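Local coordinates for mandelate racemase/muconate lactonizing enzyme family protein (Bradyrhizobium sp. ORS 278, PDB 3TOY), which is of unknown function but shows the two-domain build of the enolase superfamily, with an alpha+beta domain packed on a barrel that holds calcium, at residues M41-R46 / D161-L166; S54-L59 / Y73-T78; T25-T30 / K99-V104; Q66-H71 / L138-G143; T198-I203 / A234-Y239. All coordinates share one frame; numbering follows the deposited sequence. Where two conformers were deposited one is given.

Strand 29-47 starts the chain and takes part in two closures. Its N-terminal end (25-30) meets 99-104 in contact 3, and its far end (41-46) meets 161-166 in contact 1, joining the N-terminal domain to the barrel; these two loops cross. Contact 2 is the hairpin of strands 50-64 and 69-75, and it lies within the loops of both. Contact 4 starts at 66-71, beside the hairpin turn, and ends on helix 122-142; it crosses contacts 2 and 3, and it falls within the loop of contact 1. Contacts 3 and 4 also touch in space. Contact 5 comes later, pairing two barrel helices, and Met202 on one of them packs against Val165 and Leu166 of contact 1.

Contact 1: residues M41-R46 / D161-L166; sequences MKRPLR and DSYGVL
Arg43 reaches Gly164 and Val165 on a stretched side chain: CG stands opposite the backbone N (chi1 179°), and the next torsions keep the zigzag straight out to NE, laying the guanidinium beside the loop after strand 157-162. Arg43 NH2 is placed 2.6 Å from Val165 O, a doubtful spacing in a poorly ordered side chain. Tyr163 brings the edge of its ring, at CD1, over one guanidinium face, the planes almost perpendicular at 88°. Leu45 CD2 lies against the same loop, 3.2 Å from Gly164 N. Glycine suits this place because Leu45 C and Arg46 N occupy the side on which a CB would stand, and its CA can approach Arg46 O to 3.3 Å. The same oxygen accepts a hydrogen bond from Val165 N (2.9 Å), in the carbonyl plane, on a lone pair. A water accepts from Arg46 N at 2.8 Å and donates to Pro44 O and Val165 O, bridging two backbones that form no regular sheet. Ser162 OG is hydrogen-bonded to Glu341, its side chain about 6 Å from a calcium ion. This is the domain seam of the enolase superfamily, where the N-terminal domain meets the C-terminal end of a barrel strand.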
# COMPACT_ATOMS: atom_id res chain seq x y z
N MET A 41 -28.36 -4.17 41.90
CA MET A 41 -28.61 -3.24 40.80
C MET A 41 -30.10 -2.97 40.68
O MET A 41 -30.90 -3.91 40.62
CB MET A 41 -28.15 -3.86 39.48
CG MET A 41 -26.67 -4.15 39.39
SD MET A 41 -26.33 -4.91 37.79
CE MET A 41 -27.29 -3.85 36.72
N LYS A 42 -30.49 -1.69 40.63
CA LYS A 42 -31.90 -1.33 40.50
C LYS A 42 -32.52 -1.99 39.27
O LYS A 42 -33.56 -2.66 39.36
CB LYS A 42 -32.07 0.19 40.43
N ARG A 43 -31.87 -1.80 38.13
CA ARG A 43 -32.39 -2.27 36.86
C ARG A 43 -31.42 -3.24 36.20
O ARG A 43 -30.25 -2.91 36.00
CB ARG A 43 -32.64 -1.08 35.92
CG ARG A 43 -33.17 -1.45 34.54
CD ARG A 43 -33.31 -0.21 33.67
NE ARG A 43 -33.60 -0.55 32.28
CZ ARG A 43 -32.70 -1.03 31.42
NH1 ARG A 43 -31.44 -1.22 31.80
NH2 ARG A 43 -33.06 -1.31 30.17
N PRO A 44 -31.90 -4.46 35.88
CA PRO A 44 -31.09 -5.44 35.16
C PRO A 44 -30.64 -4.88 33.81
O PRO A 44 -31.41 -4.21 33.11
CB PRO A 44 -32.05 -6.62 34.96
CG PRO A 44 -33.44 -6.04 35.17
CD PRO A 44 -33.24 -4.97 36.19
N LEU A 45 -29.40 -5.17 33.45
CA LEU A 45 -28.84 -4.72 32.17
C LEU A 45 -28.72 -5.89 31.20
O LEU A 45 -27.76 -6.67 31.25
CB LEU A 45 -27.48 -4.07 32.41
CG LEU A 45 -27.56 -2.84 33.31
CD1 LEU A 45 -26.36 -2.76 34.25
CD2 LEU A 45 -27.67 -1.58 32.47
N ARG A 46 -29.70 -6.03 30.33
CA ARG A 46 -29.68 -7.12 29.37
C ARG A 46 -28.78 -6.75 28.19
O ARG A 46 -28.86 -5.65 27.65
CB ARG A 46 -31.10 -7.42 28.88
CG ARG A 46 -31.18 -8.18 27.57
CD ARG A 46 -30.77 -9.65 27.70
NE ARG A 46 -30.79 -10.30 26.40
CZ ARG A 46 -30.17 -11.44 26.10
NH1 ARG A 46 -29.47 -12.07 27.04
NH2 ARG A 46 -30.26 -11.95 24.88
N ASP A 161 -25.64 8.13 29.92
CA ASP A 161 -26.24 7.15 30.80
C ASP A 161 -26.34 5.80 30.10
O ASP A 161 -26.95 5.68 29.03
CB ASP A 161 -27.64 7.65 31.23
CG ASP A 161 -28.06 7.14 32.60
OD1 ASP A 161 -27.24 6.49 33.29
OD2 ASP A 161 -29.22 7.41 32.98
N SER A 162 -25.74 4.79 30.70
CA SER A 162 -25.50 3.55 30.03
C SER A 162 -26.49 2.48 30.47
O SER A 162 -26.47 2.06 31.63
CB SER A 162 -24.04 3.14 30.28
OG SER A 162 -23.66 2.04 29.47
N TYR A 163 -27.33 2.04 29.55
CA TYR A 163 -28.37 1.06 29.83
C TYR A 163 -28.17 -0.27 29.11
O TYR A 163 -27.35 -0.39 28.19
CB TYR A 163 -29.72 1.64 29.44
CG TYR A 163 -30.15 2.80 30.32
CD1 TYR A 163 -30.84 2.58 31.51
CD2 TYR A 163 -29.89 4.11 29.95
CE1 TYR A 163 -31.24 3.64 32.31
CE2 TYR A 163 -30.29 5.18 30.74
CZ TYR A 163 -30.97 4.94 31.92
OH TYR A 163 -31.36 6.00 32.71
N GLY A 164 -28.93 -1.28 29.53
CA GLY A 164 -29.02 -2.52 28.78
C GLY A 164 -30.02 -2.29 27.68
O GLY A 164 -30.23 -1.15 27.25
N VAL A 165 -30.64 -3.35 27.18
CA VAL A 165 -31.70 -3.19 26.19
C VAL A 165 -32.80 -2.31 26.78
O VAL A 165 -33.25 -2.53 27.90
CB VAL A 165 -32.29 -4.55 25.79
CG1 VAL A 165 -33.49 -4.37 24.85
CG2 VAL A 165 -31.21 -5.45 25.16
N LEU A 166 -33.21 -1.29 26.03
CA LEU A 166 -34.30 -0.42 26.45
C LEU A 166 -35.57 -0.68 25.66
O LEU A 166 -35.55 -1.23 24.56
CB LEU A 166 -33.91 1.06 26.29
CG LEU A 166 -32.92 1.64 27.32
CD1 LEU A 166 -32.37 2.96 26.83
CD2 LEU A 166 -33.59 1.80 28.69
O HOH W 1 -31.90 -4.33 30.01

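Contact 2: residues S54-L59 / Y73-T78; sequences SGPLVL and YLFAYT
Leu57 and Phe75 form the apolar centre: CD2 of the leucine comes up to the ring edge at CD1 (4.0 Å), close to the ring plane. Pro56, one residue earlier, runs alongside the same ring, its CD 3.8 Å from Phe75 CE1. Phe75 also stacks on Phe345, and the backbone N of Tyr77 lies over the centre of its ring, 3.5 Å above the plane. Farther along, Leu59 CD2 packs on Tyr73 CB at 3.6 Å. Tyr73 takes the less common rotamer with CG between the backbone N and the carbonyl carbon (chi1 74°), and its hydroxyl bonds to Glu325. Val58 and Leu74 face away from the Leu57-Phe75 side, with their CB atoms 4.2 Å apart; the compact, branched Val58 lies between the sheet and helix 82-95, where it meets Leu82 and Leu85.

Outside these side chains comes the polar backbone. Val58 and Leu74 are an antiparallel hydrogen-bonded pair, Val58 N to Leu74 O and Leu74 N to Val58 O, each 2.9 Å. Ala76 N adds a bond of 2.8 Å to Pro56 O. Proline fits its position because only its carbonyl is used towards this partner strand. Beyond Ala76 the chain leaves the sheet: Tyr77 touches Asn272 and His321, and Thr78 packs on Leu117 of the second subunit. The two segments belong to the beta hairpin of strands 50-64 and 69-75, the latter the outermost strand, within this chain, of the N-terminal domain's antiparallel sheet.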
# COMPACT_ATOMS: atom_id res chain seq x y z
N SER A 54 -26.44 -7.76 38.73
CA SER A 54 -25.82 -7.43 40.00
C SER A 54 -24.44 -6.89 39.70
O SER A 54 -24.01 -6.88 38.54
CB SER A 54 -25.71 -8.67 40.87
OG SER A 54 -24.85 -9.61 40.26
N GLY A 55 -23.72 -6.47 40.74
CA GLY A 55 -22.38 -5.93 40.55
C GLY A 55 -21.31 -6.71 41.30
O GLY A 55 -21.02 -6.40 42.46
N PRO A 56 -20.71 -7.72 40.65
CA PRO A 56 -19.58 -8.40 41.28
C PRO A 56 -18.34 -7.51 41.22
O PRO A 56 -17.85 -7.21 40.12
CB PRO A 56 -19.43 -9.68 40.45
CG PRO A 56 -20.18 -9.45 39.16
CD PRO A 56 -21.00 -8.21 39.28
N LEU A 57 -17.88 -7.04 42.38
CA LEU A 57 -16.74 -6.13 42.46
C LEU A 57 -15.62 -6.71 43.32
O LEU A 57 -15.87 -7.52 44.21
CB LEU A 57 -17.13 -4.78 43.05
CG LEU A 57 -18.42 -4.10 42.58
CD1 LEU A 57 -18.59 -2.73 43.28
CD2 LEU A 57 -18.38 -3.93 41.06
N VAL A 58 -14.40 -6.30 43.05
CA VAL A 58 -13.26 -6.59 43.93
C VAL A 58 -12.75 -5.26 44.46
O VAL A 58 -12.38 -4.37 43.69
CB VAL A 58 -12.13 -7.32 43.18
CG1 VAL A 58 -10.86 -7.44 44.05
CG2 VAL A 58 -12.60 -8.70 42.71
N LEU A 59 -12.73 -5.11 45.78
CA LEU A 59 -12.31 -3.87 46.42
C LEU A 59 -10.90 -4.04 46.92
O LEU A 59 -10.60 -5.00 47.64
CB LEU A 59 -13.26 -3.53 47.59
CG LEU A 59 -14.75 -3.66 47.29
CD1 LEU A 59 -15.61 -3.31 48.53
CD2 LEU A 59 -15.15 -2.79 46.08
N TYR A 73 -11.34 -0.23 42.84
CA TYR A 73 -12.13 -1.45 42.66
C TYR A 73 -12.15 -1.91 41.20
O TYR A 73 -11.90 -1.12 40.25
CB TYR A 73 -13.58 -1.27 43.16
CG TYR A 73 -14.45 -0.42 42.25
CD1 TYR A 73 -15.19 -1.00 41.22
CD2 TYR A 73 -14.50 0.96 42.41
CE1 TYR A 73 -15.97 -0.21 40.36
CE2 TYR A 73 -15.27 1.75 41.57
CZ TYR A 73 -15.99 1.16 40.54
OH TYR A 73 -16.76 1.94 39.72
N LEU A 74 -12.43 -3.20 41.04
CA LEU A 74 -12.63 -3.84 39.75
C LEU A 74 -14.07 -4.30 39.63
O LEU A 74 -14.63 -4.84 40.60
CB LEU A 74 -11.72 -5.06 39.65
CG LEU A 74 -10.23 -4.81 39.82
CD1 LEU A 74 -9.50 -6.15 39.83
CD2 LEU A 74 -9.69 -3.90 38.73
N PHE A 75 -14.68 -4.06 38.47
CA PHE A 75 -15.91 -4.76 38.08
C PHE A 75 -15.47 -6.07 37.49
O PHE A 75 -14.63 -6.08 36.58
CB PHE A 75 -16.71 -3.95 37.05
CG PHE A 75 -17.87 -4.71 36.46
CD1 PHE A 75 -19.00 -5.00 37.22
CD2 PHE A 75 -17.84 -5.13 35.14
CE1 PHE A 75 -20.05 -5.68 36.68
CE2 PHE A 75 -18.90 -5.82 34.60
CZ PHE A 75 -20.01 -6.10 35.35
N ALA A 76 -16.02 -7.17 38.00
CA ALA A 76 -15.49 -8.48 37.67
C ALA A 76 -16.29 -9.23 36.62
O ALA A 76 -15.94 -10.37 36.27
CB ALA A 76 -15.34 -9.32 38.95
N TYR A 77 -17.37 -8.61 36.13
CA TYR A 77 -18.24 -9.21 35.12
C TYR A 77 -19.10 -10.37 35.62
O TYR A 77 -20.30 -10.38 35.38
CB TYR A 77 -17.43 -9.66 33.90
CG TYR A 77 -17.08 -8.51 32.97
CD1 TYR A 77 -17.98 -8.08 31.99
CD2 TYR A 77 -15.87 -7.84 33.09
CE1 TYR A 77 -17.66 -7.01 31.14
CE2 TYR A 77 -15.55 -6.76 32.24
CZ TYR A 77 -16.45 -6.37 31.28
OH TYR A 77 -16.14 -5.31 30.44
N THR A 78 -18.47 -11.35 36.26
CA THR A 78 -19.14 -12.59 36.69
C THR A 78 -18.61 -13.03 38.06
O THR A 78 -17.45 -12.78 38.39
CB THR A 78 -18.98 -13.72 35.65
OG1 THR A 78 -19.54 -14.94 36.16
CG2 THR A 78 -17.49 -13.97 35.33

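Contact 3: residues T25-T30 / K99-V104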
# COMPACT_ATOMS: atom_id res chain seq x y z
N THR A 25 10.87 11.89 52.13
CA THR A 25 10.97 10.42 51.89
C THR A 25 9.67 9.81 51.34
O THR A 25 8.56 10.18 51.76
CB THR A 25 11.38 9.68 53.17
OG1 THR A 25 11.30 8.27 52.96
CG2 THR A 25 10.48 10.09 54.33
N THR A 26 9.81 8.87 50.41
CA THR A 26 8.67 8.27 49.70
C THR A 26 8.00 7.12 50.45
O THR A 26 8.67 6.26 51.02
CB THR A 26 9.11 7.75 48.30
OG1 THR A 26 9.74 8.81 47.57
CG2 THR A 26 7.94 7.22 47.53
N ALA A 27 6.67 7.08 50.43
CA ALA A 27 5.95 6.00 51.09
C ALA A 27 6.34 4.62 50.55
O ALA A 27 6.67 4.47 49.37
CB ALA A 27 4.43 6.21 51.01
N ALA A 28 6.30 3.62 51.42
CA ALA A 28 6.44 2.22 51.01
C ALA A 28 5.15 1.48 51.24
O ALA A 28 4.36 1.84 52.11
CB ALA A 28 7.59 1.54 51.73
N ILE A 29 4.93 0.45 50.44
CA ILE A 29 3.78 -0.40 50.56
C ILE A 29 4.06 -1.35 51.72
O ILE A 29 5.18 -1.86 51.84
CB ILE A 29 3.58 -1.21 49.26
CG1 ILE A 29 3.19 -0.25 48.11
CG2 ILE A 29 2.54 -2.33 49.44
CD1 ILE A 29 3.51 -0.81 46.73
N THR A 30 3.04 -1.58 52.56
CA THR A 30 3.17 -2.53 53.68
C THR A 30 2.31 -3.77 53.44
O THR A 30 2.64 -4.86 53.90
CB THR A 30 2.79 -1.87 55.02
OG1 THR A 30 1.50 -1.27 54.93
CG2 THR A 30 3.80 -0.79 55.40
N LYS A 99 8.27 -2.23 48.90
CA LYS A 99 8.59 -1.43 47.72
C LYS A 99 8.09 0.01 47.83
O LYS A 99 7.02 0.28 48.37
CB LYS A 99 8.00 -2.09 46.47
CG LYS A 99 8.46 -3.52 46.23
CD LYS A 99 9.50 -3.58 45.13
CE LYS A 99 9.91 -5.01 44.83
NZ LYS A 99 10.91 -5.51 45.82
N ALA A 100 8.85 0.92 47.25
CA ALA A 100 8.49 2.33 47.18
C ALA A 100 7.24 2.52 46.30
O ALA A 100 7.07 1.84 45.29
CB ALA A 100 9.67 3.14 46.62
N LEU A 101 6.37 3.44 46.73
CA LEU A 101 5.10 3.70 46.07
C LEU A 101 5.39 4.61 44.88
O LEU A 101 5.28 5.85 44.96
CB LEU A 101 4.13 4.39 47.04
CG LEU A 101 2.71 4.68 46.58
CD1 LEU A 101 1.93 3.40 46.44
CD2 LEU A 101 2.02 5.64 47.56
N VAL A 102 5.79 3.98 43.77
CA VAL A 102 6.22 4.69 42.57
C VAL A 102 5.52 3.98 41.41
O VAL A 102 6.00 2.98 40.95
CB VAL A 102 7.75 4.64 42.40
CG1 VAL A 102 8.17 5.36 41.13
CG2 VAL A 102 8.47 5.29 43.62
N PRO A 103 4.36 4.50 40.98
CA PRO A 103 3.49 3.79 40.02
C PRO A 103 4.20 3.32 38.75
O PRO A 103 4.02 2.18 38.34
CB PRO A 103 2.41 4.83 39.71
CG PRO A 103 2.28 5.59 41.04
CD PRO A 103 3.71 5.73 41.49
N VAL A 104 4.97 4.19 38.13
CA VAL A 104 5.65 3.84 36.88
C VAL A 104 6.63 2.69 37.09
O VAL A 104 6.70 1.74 36.29
CB VAL A 104 6.37 5.07 36.29
CG1 VAL A 104 7.28 4.69 35.11
CG2 VAL A 104 5.33 6.11 35.91
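A single backbone bridge, centred on Ala28 and Ala100, joins the start of strand 29-47 to the loop that leads into helix 103-113, at the far end of the N-terminal domain from the barrel. Two hydrogen bonds make it. Leu101 N donates to Ala27 O at 2.8 Å, and Ile29 N donates to Lys99 O at 2.9 Å, the second being nearly straight (168° at the hydrogen). The two alanines between them come to 4.3 Å at their CA atoms, and their methyls add little bulk beside the bridge. Ala28 CA also makes a CH contact of 3.3 Å with Lys99 O, so that carbonyl is met twice.

Leu101 and Ile29 contribute most of the side-chain packing. Leu101 is the centre of an inverse gamma turn; its chi1 of -176° swings CG over towards Ala27 and Ile29, and chi2 then turns one methyl to each. CD2 of Leu101 lies 4.2 Å from Ala27 CB, while its CD1 lies 4.2 Å from Ile29 CG1. A branched leucine can thus serve both residues, which flank the bridge. Thr26 adds its methyl, CG2 resting 3.9 Å from Leu101 O.

Val102, next in the chain, is the N-cap residue of helix 103-113, and Pro103 suits the first turn, where a backbone N-H is not required. Thr26 and Val102 pack on Glu148 and Gly151 of the third subunit. Ala28 N is held by Asp65 of the neighbouring turn. Ile29 leans on Leu106 of helix 103-113, while Leu101 lies against Leu138 and Ala27 against Leu141, both on helix 122-142.

Contact 4: residues Q66-H71 / L138-G143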
# COMPACT_ATOMS: atom_id res chain seq x y z
N GLN A 66 2.72 5.34 55.69
CA GLN A 66 2.55 6.77 55.97
C GLN A 66 1.11 7.15 56.31
O GLN A 66 0.67 8.27 56.05
CB GLN A 66 3.13 7.65 54.84
CG GLN A 66 4.64 7.53 54.71
CD GLN A 66 5.24 8.54 53.73
OE1 GLN A 66 4.53 9.35 53.16
NE2 GLN A 66 6.55 8.48 53.55
N GLY A 67 0.39 6.20 56.90
CA GLY A 67 -0.93 6.47 57.46
C GLY A 67 -2.02 6.56 56.41
O GLY A 67 -3.12 7.03 56.70
N VAL A 68 -1.71 6.11 55.19
CA VAL A 68 -2.70 6.11 54.11
C VAL A 68 -2.86 4.73 53.50
O VAL A 68 -1.88 4.00 53.32
CB VAL A 68 -2.31 7.09 52.98
CG1 VAL A 68 -3.01 6.67 51.68
CG2 VAL A 68 -2.68 8.52 53.36
N THR A 69 -4.10 4.39 53.17
CA THR A 69 -4.41 3.19 52.43
C THR A 69 -5.06 3.55 51.09
O THR A 69 -6.13 4.16 51.05
CB THR A 69 -5.30 2.23 53.24
OG1 THR A 69 -4.57 1.81 54.40
CG2 THR A 69 -5.67 1.00 52.43
N GLY A 70 -4.39 3.18 49.99
CA GLY A 70 -4.93 3.41 48.64
C GLY A 70 -6.06 2.45 48.35
O GLY A 70 -6.02 1.28 48.74
N HIS A 71 -7.08 2.93 47.64
CA HIS A 71 -8.22 2.11 47.31
C HIS A 71 -8.46 2.14 45.80
O HIS A 71 -8.19 3.14 45.15
CB HIS A 71 -9.49 2.66 47.96
CG HIS A 71 -9.38 2.89 49.44
ND1 HIS A 71 -9.39 1.85 50.35
CD2 HIS A 71 -9.28 4.03 50.17
CE1 HIS A 71 -9.30 2.35 51.58
NE2 HIS A 71 -9.24 3.66 51.49
N LEU A 138 -1.16 8.02 46.44
CA LEU A 138 -0.35 9.22 46.22
C LEU A 138 -1.21 10.47 46.39
O LEU A 138 -0.78 11.47 46.97
CB LEU A 138 0.30 9.20 44.84
CG LEU A 138 1.52 8.30 44.61
CD1 LEU A 138 1.97 8.44 43.15
CD2 LEU A 138 2.67 8.62 45.56
N GLY A 139 -2.43 10.42 45.87
CA GLY A 139 -3.33 11.56 45.97
C GLY A 139 -3.72 11.81 47.43
O GLY A 139 -3.71 12.95 47.90
N GLN A 140 -4.07 10.75 48.15
CA GLN A 140 -4.42 10.89 49.57
C GLN A 140 -3.24 11.47 50.33
O GLN A 140 -3.42 12.37 51.14
CB GLN A 140 -4.79 9.54 50.17
CG GLN A 140 -6.17 9.02 49.78
CD GLN A 140 -6.57 7.80 50.59
OE1 GLN A 140 -6.73 7.87 51.81
NE2 GLN A 140 -6.72 6.67 49.92
N LEU A 141 -2.04 10.97 50.05
CA LEU A 141 -0.85 11.44 50.75
C LEU A 141 -0.58 12.91 50.47
O LEU A 141 -0.02 13.60 51.33
CB LEU A 141 0.37 10.59 50.42
CG LEU A 141 0.39 9.18 51.02
CD1 LEU A 141 1.33 8.28 50.24
CD2 LEU A 141 0.84 9.27 52.49
N ALA A 142 -0.97 13.38 49.29
CA ALA A 142 -0.82 14.80 48.96
C ALA A 142 -2.03 15.63 49.37
O ALA A 142 -2.00 16.85 49.32
CB ALA A 142 -0.55 14.97 47.44
N GLY A 143 -3.12 14.97 49.73
CA GLY A 143 -4.38 15.67 50.02
C GLY A 143 -4.97 16.33 48.78
O GLY A 143 -5.60 17.39 48.86
O HOH W 2 -6.22 6.17 53.78
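Gln66 meets Leu141 through its aliphatic root, CB lying 3.7 Å from CD2, and the two side chains cross at about a right angle. The amide end is used elsewhere, since NE2 bonds to Thr25 O at the start of the modelled chain. Val68 comes next and lies over the helix with both branches: CG1 is 3.7 Å from Gln140 CB, and CG2 is 3.7 Å from Leu141 CD2. The two branches of Val68 straddle these neighbouring helix residues, a task that suits a beta-branched side chain.

Here the edge strand 69-75 of the N-terminal domain's antiparallel sheet passes the C-terminal end of helix 122-142, which stops in a Schellman motif at Gly143, whose positive phi is easy for glycine.

Thr69 offers its backbone to Gln140. Thr69 O accepts from Gln140 NE2 at 2.8 Å, a bent bond (139° at the hydrogen) whose donor sits above the carbonyl plane, 42° out of it. A water completes the link from the other end of the amide: it accepts from Thr69 N and donates to Gln140 OE1 at 2.7 Å. Glutamine suits this place because a single amide both gives and takes, and its NE2 has a further acceptor in Asp136.

His71 sets its CD2 3.7 Å from Gln140 NE2, with ring and amide planes only 15° apart. Thr69 O lies over one face of the His71 ring, offset toward the rim. Its ND1 bonds to Asp61, while Asp136 OD2 accepts from the backbone N of His71 as well as from Gln140.

Contact 5: residues T198-I203 / A234-Y239; sequences TDEAMI and ARLADY
On the outside of the beta/alpha barrel, helix 196-210 meets the C-terminal part of helix 226-236 and the residues that follow it, with Glu200 and Ile203 facing Leu236 and Tyr239. The two helices follow the adjacent parallel strands 186-190 and 215-219. At the apolar core Ile203 presses CG2 onto Tyr239 CB at 3.5 Å, and Ile203 CG2 also lies 3.6 Å from Tyr239 CG. Leu236 puts CD2 against the helix backbone, 3.9 Å from Glu200 CA, and touches Ile203 CG1 as well; a leucine methyl can lie close against the apolar CA and CB of Glu200. On the barrel side Leu236 also packs on Leu218 of strand 215-219.

Glu200 runs alongside this core fully extended, its CG anti to N (chi1 -174°), which carries the carboxylate across to Tyr239. Tyr239 OH donates to Glu200 OE2 at 2.8 Å. The oxygen lies near the ring plane at the edge, and it uses the lone pair pointing away from OE1; the carboxylate plane is turned 75° from the ring. Asp199, on the same helix, forms a salt bridge with Arg232 of the other.

Tyrosine can thus pack its ring root on isoleucine while its hydroxyl reaches the glutamate. Arg235 NE lies 4.6 Å from Glu200 OE1, too far for a pair, yet this positive charge and the tyrosine's donated hydrogen would both tend to favour the ionised glutamate.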
# COMPACT_ATOMS: atom_id res chain seq x y z
N THR A 198 -35.58 -6.07 15.45
CA THR A 198 -35.61 -5.76 16.87
C THR A 198 -34.77 -4.53 17.23
O THR A 198 -35.20 -3.66 17.98
CB THR A 198 -35.16 -6.98 17.68
OG1 THR A 198 -36.13 -8.02 17.50
CG2 THR A 198 -35.06 -6.65 19.15
N ASP A 199 -33.57 -4.45 16.66
CA ASP A 199 -32.70 -3.31 16.92
C ASP A 199 -33.35 -2.06 16.38
O ASP A 199 -33.34 -1.01 17.03
CB ASP A 199 -31.36 -3.46 16.20
CG ASP A 199 -30.52 -4.59 16.74
OD1 ASP A 199 -30.64 -4.94 17.95
OD2 ASP A 199 -29.71 -5.13 15.95
N GLU A 200 -33.92 -2.15 15.19
CA GLU A 200 -34.46 -0.96 14.57
C GLU A 200 -35.71 -0.48 15.31
O GLU A 200 -35.89 0.71 15.51
CB GLU A 200 -34.76 -1.19 13.09
CG GLU A 200 -35.19 0.08 12.39
CD GLU A 200 -35.21 -0.04 10.89
OE1 GLU A 200 -34.93 -1.14 10.37
OE2 GLU A 200 -35.52 0.98 10.22
N ALA A 201 -36.57 -1.42 15.71
CA ALA A 201 -37.75 -1.06 16.51
C ALA A 201 -37.32 -0.31 17.76
O ALA A 201 -37.86 0.74 18.10
CB ALA A 201 -38.53 -2.33 16.90
N MET A 202 -36.33 -0.86 18.46
CA MET A 202 -35.85 -0.24 19.70
C MET A 202 -35.36 1.18 19.49
O MET A 202 -35.75 2.09 20.20
CB MET A 202 -34.75 -1.06 20.34
CG MET A 202 -34.26 -0.43 21.66
SD MET A 202 -32.84 -1.27 22.37
CE MET A 202 -31.51 -0.52 21.40
N ILE A 203 -34.48 1.36 18.50
CA ILE A 203 -33.85 2.65 18.24
C ILE A 203 -34.87 3.66 17.77
O ILE A 203 -34.89 4.80 18.20
CB ILE A 203 -32.79 2.52 17.14
CG1 ILE A 203 -31.62 1.71 17.66
CG2 ILE A 203 -32.37 3.88 16.66
CD1 ILE A 203 -30.92 2.39 18.83
N ALA A 234 -25.90 0.02 8.19
CA ALA A 234 -26.44 0.80 7.07
C ALA A 234 -27.94 1.08 7.26
O ALA A 234 -28.46 2.13 6.88
CB ALA A 234 -26.20 0.11 5.76
N ARG A 235 -28.63 0.12 7.85
CA ARG A 235 -30.07 0.23 8.00
C ARG A 235 -30.42 1.13 9.18
O ARG A 235 -31.54 1.62 9.30
CB ARG A 235 -30.67 -1.17 8.17
CG ARG A 235 -30.45 -2.04 6.94
CD ARG A 235 -31.58 -1.86 5.91
NE ARG A 235 -32.83 -2.40 6.45
CZ ARG A 235 -33.25 -3.65 6.26
NH1 ARG A 235 -32.53 -4.50 5.52
NH2 ARG A 235 -34.39 -4.07 6.82
N LEU A 236 -29.45 1.34 10.07
CA LEU A 236 -29.68 2.18 11.25
C LEU A 236 -29.18 3.62 11.08
O LEU A 236 -29.34 4.47 11.98
CB LEU A 236 -28.99 1.58 12.48
CG LEU A 236 -29.54 0.24 12.96
CD1 LEU A 236 -28.59 -0.41 13.97
CD2 LEU A 236 -30.93 0.46 13.56
N ALA A 237 -28.56 3.91 9.95
CA ALA A 237 -27.93 5.23 9.78
C ALA A 237 -28.93 6.41 9.76
O ALA A 237 -28.54 7.56 9.91
CB ALA A 237 -27.06 5.23 8.55
N ASP A 238 -30.22 6.13 9.59
CA ASP A 238 -31.23 7.18 9.56
C ASP A 238 -31.63 7.72 10.93
O ASP A 238 -32.43 8.65 11.03
CB ASP A 238 -32.49 6.68 8.84
CG ASP A 238 -32.33 6.66 7.34
OD1 ASP A 238 -31.55 7.48 6.81
OD2 ASP A 238 -32.97 5.81 6.69
N TYR A 239 -31.10 7.14 12.00
CA TYR A 239 -31.52 7.53 13.34
C TYR A 239 -30.53 8.44 14.05
O TYR A 239 -30.71 8.75 15.23
CB TYR A 239 -31.82 6.29 14.16
CG TYR A 239 -32.92 5.48 13.52
CD1 TYR A 239 -34.26 5.87 13.65
CD2 TYR A 239 -32.63 4.34 12.79
CE1 TYR A 239 -35.27 5.13 13.07
CE2 TYR A 239 -33.64 3.60 12.19
CZ TYR A 239 -34.96 4.01 12.34
OH TYR A 239 -35.97 3.28 11.75